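Local coordinates for 462aa long hypothetical selenium-binding protein (Sulfolobus tokodaii, PDB 2ECE) that is of unknown function but folds as a beta propeller and may bind selenium, at residues A[270-275]-A[320-325]. Sequence-based numbering, arbitrary orientation.
Sequences NMVVSL and PPLVTD
The carbonyl oxygen of Val272 is gripped twice: by a water that donates to it at 2.7 Å from O, and by the hydroxyl of Ser280 on the adjoining strand 280-288. That water accepts in turn from the backbone N of Leu322, 3.0 Å away, while the same Ser280 hydroxyl bonds the N of Val323, so water and serine together tie strand 266-274 to the irregular segment 320-325. The direct bond runs from the side chain of Asn270, whose ND2 lies 2.9 Å from Val323 O with an N-H...O angle of 157°. The acceptor sits almost in the amide plane, whereas ND2 stands well above the carbonyl plane of Val323. CG of Asn270 lies between the backbone N and carbonyl carbon (chi1 59°), and chi2 then swings ND2 toward this peptide. The Val272 side chain crosses that of Leu322 at a slant: CG1, anti to the backbone N, meets Leu322 CD2 at 3.9 Å, and CG2 lies against Val323 O at 3.4 Å. An alanine in place of Asn270 would probably leave the buried Val323 carbonyl without its amide donor, though the CB that meets Val323 CG1 would remain. The contact joins one propeller blade to the connection leading into strand 326-328 of the next. Methyl contacts and polar links to main-chain atoms thus combine in a buried junction, probably with little access to bulk water.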
ATOM      1  N   ASN A 270      -4.862  -2.181   9.505  1.00 21.01           N
ATOM      2  CA  ASN A 270      -5.511  -0.969   9.966  1.00 20.53           C
ATOM      3  C   ASN A 270      -6.999  -0.944   9.622  1.00 22.37           C
ATOM      4  O   ASN A 270      -7.408  -1.351   8.527  1.00 22.48           O
ATOM      5  CB  ASN A 270      -4.821   0.260   9.358  1.00 19.13           C
ATOM      6  CG  ASN A 270      -4.836   0.257   7.825  1.00 20.55           C
ATOM      7  OD1 ASN A 270      -4.430  -0.716   7.185  1.00 19.98           O
ATOM      8  ND2 ASN A 270      -5.289   1.356   7.236  1.00 16.84           N
ATOM      9  N   MET A 271      -7.800  -0.506  10.588  1.00 20.98           N
ATOM     10  CA  MET A 271      -9.234  -0.340  10.409  1.00 22.02           C
ATOM     11  C   MET A 271      -9.323   1.173  10.367  1.00 22.31           C
ATOM     12  O   MET A 271      -9.022   1.839  11.356  1.00 21.98           O
ATOM     13  CB  MET A 271     -10.019  -0.882  11.606  1.00 22.10           C
ATOM     14  CG  MET A 271     -10.143  -2.393  11.645  1.00 21.72           C
ATOM     15  SD  MET A 271     -10.646  -3.129  10.053  1.00 23.69           S
ATOM     16  CE  MET A 271     -12.254  -2.403   9.807  1.00 21.39           C
ATOM     17  N   VAL A 272      -9.717   1.715   9.219  1.00 21.73           N
ATOM     18  CA  VAL A 272      -9.772   3.163   9.037  1.00 23.05           C
ATOM     19  C   VAL A 272     -10.712   3.983   9.919  1.00 23.55           C
ATOM     20  O   VAL A 272     -10.301   5.001  10.479  1.00 23.98           O
ATOM     21  CB  VAL A 272     -10.074   3.525   7.560  1.00 23.48           C
ATOM     22  CG1 VAL A 272     -10.086   5.042   7.386  1.00 23.54           C
ATOM     23  CG2 VAL A 272      -9.022   2.900   6.647  1.00 21.84           C
ATOM     24  N   VAL A 273     -11.961   3.560  10.056  1.00 23.81           N
ATOM     25  CA  VAL A 273     -12.891   4.358  10.837  1.00 26.19           C
ATOM     26  C   VAL A 273     -13.932   3.576  11.630  1.00 27.32           C
ATOM     27  O   VAL A 273     -14.481   2.576  11.161  1.00 27.43           O
ATOM     28  CB  VAL A 273     -13.603   5.374   9.916  1.00 26.45           C
ATOM     29  CG1 VAL A 273     -14.275   4.643   8.772  1.00 27.55           C
ATOM     30  CG2 VAL A 273     -14.618   6.191  10.704  1.00 27.95           C
ATOM     31  N   SER A 274     -14.188   4.042  12.849  1.00 28.01           N
ATOM     32  CA  SER A 274     -15.176   3.426  13.720  1.00 28.46           C
ATOM     33  C   SER A 274     -16.499   4.149  13.549  1.00 28.96           C
ATOM     34  O   SER A 274     -16.540   5.375  13.539  1.00 29.37           O
ATOM     35  CB  SER A 274     -14.736   3.528  15.182  1.00 29.17           C
ATOM     36  OG  SER A 274     -15.843   3.333  16.047  1.00 29.82           O
ATOM     37  N   LEU A 275     -17.583   3.395  13.413  1.00 29.73           N
ATOM     38  CA  LEU A 275     -18.893   4.008  13.257  1.00 31.76           C
ATOM     39  C   LEU A 275     -19.390   4.589  14.581  1.00 32.99           C
ATOM     40  O   LEU A 275     -20.390   5.304  14.608  1.00 33.88           O
ATOM     41  CB  LEU A 275     -19.908   2.988  12.738  1.00 30.30           C
ATOM     42  CG  LEU A 275     -19.691   2.440  11.324  1.00 30.85           C
ATOM     43  CD1 LEU A 275     -20.859   1.556  10.945  1.00 30.45           C
ATOM     44  CD2 LEU A 275     -19.556   3.586  10.336  1.00 32.22           C
ATOM     45  N   PRO A 320     -11.208  12.869  11.853  1.00 29.47           N
ATOM     46  CA  PRO A 320     -10.846  11.484  12.146  1.00 27.84           C
ATOM     47  C   PRO A 320      -9.375  11.319  11.795  1.00 26.14           C
ATOM     48  O   PRO A 320      -8.867  12.013  10.910  1.00 25.77           O
ATOM     49  CB  PRO A 320     -11.756  10.678  11.215  1.00 29.12           C
ATOM     50  CG  PRO A 320     -12.875  11.658  10.860  1.00 29.41           C
ATOM     51  CD  PRO A 320     -12.115  12.937  10.699  1.00 27.81           C
ATOM     52  N   PRO A 321      -8.661  10.429  12.499  1.00 24.10           N
ATOM     53  CA  PRO A 321      -7.252  10.268  12.155  1.00 23.17           C
ATOM     54  C   PRO A 321      -7.114   9.703  10.744  1.00 21.66           C
ATOM     55  O   PRO A 321      -6.195  10.069  10.015  1.00 21.19           O
ATOM     56  CB  PRO A 321      -6.742   9.307  13.229  1.00 23.95           C
ATOM     57  CG  PRO A 321      -7.967   8.500  13.562  1.00 24.66           C
ATOM     58  CD  PRO A 321      -9.024   9.572  13.639  1.00 24.55           C
ATOM     59  N   LEU A 322      -8.057   8.841  10.365  1.00 21.72           N
ATOM     60  CA  LEU A 322      -8.058   8.193   9.053  1.00 21.45           C
ATOM     61  C   LEU A 322      -6.717   7.539   8.759  1.00 21.37           C
ATOM     62  O   LEU A 322      -5.984   7.969   7.863  1.00 20.93           O
ATOM     63  CB  LEU A 322      -8.387   9.194   7.942  1.00 20.24           C
ATOM     64  CG  LEU A 322      -9.767   9.858   7.969  1.00 19.79           C
ATOM     65  CD1 LEU A 322      -9.877  10.849   6.811  1.00 18.96           C
ATOM     66  CD2 LEU A 322     -10.853   8.794   7.878  1.00 18.16           C
ATOM     67  N   VAL A 323      -6.390   6.511   9.531  1.00 21.29           N
ATOM     68  CA  VAL A 323      -5.146   5.777   9.326  1.00 22.30           C
ATOM     69  C   VAL A 323      -5.391   4.904   8.104  1.00 21.10           C
ATOM     70  O   VAL A 323      -6.129   3.920   8.180  1.00 22.07           O
ATOM     71  CB  VAL A 323      -4.813   4.899  10.549  1.00 21.26           C
ATOM     72  CG1 VAL A 323      -3.590   4.030  10.257  1.00 22.31           C
ATOM     73  CG2 VAL A 323      -4.538   5.797  11.766  1.00 21.32           C
ATOM     74  N   THR A 324      -4.779   5.277   6.980  1.00 20.64           N
ATOM     75  CA  THR A 324      -4.960   4.555   5.722  1.00 20.01           C
ATOM     76  C   THR A 324      -3.837   3.600   5.303  1.00 19.95           C
ATOM     77  O   THR A 324      -4.064   2.704   4.488  1.00 18.45           O
ATOM     78  CB  THR A 324      -5.195   5.544   4.570  1.00 19.59           C
ATOM     79  OG1 THR A 324      -4.134   6.505   4.549  1.00 19.39           O
ATOM     80  CG2 THR A 324      -6.528   6.264   4.742  1.00 19.97           C
ATOM     81  N   ASP A 325      -2.632   3.792   5.832  1.00 18.07           N
ATOM     82  CA  ASP A 325      -1.523   2.907   5.494  1.00 18.79           C
ATOM     83  C   ASP A 325      -0.650   2.575   6.703  1.00 20.42           C
ATOM     84  O   ASP A 325      -0.563   3.354   7.659  1.00 19.88           O
ATOM     85  CB  ASP A 325      -0.646   3.525   4.392  1.00 17.56           C
ATOM     86  CG  ASP A 325       0.359   2.527   3.817  1.00 18.95           C
ATOM     87  OD1 ASP A 325      -0.052   1.391   3.527  1.00 17.82           O
ATOM     88  OD2 ASP A 325       1.549   2.871   3.641  1.00 20.07           O
TER
HETATM   89  O   HOH W   1     -10.550   7.573  11.381  1.00 22.42           O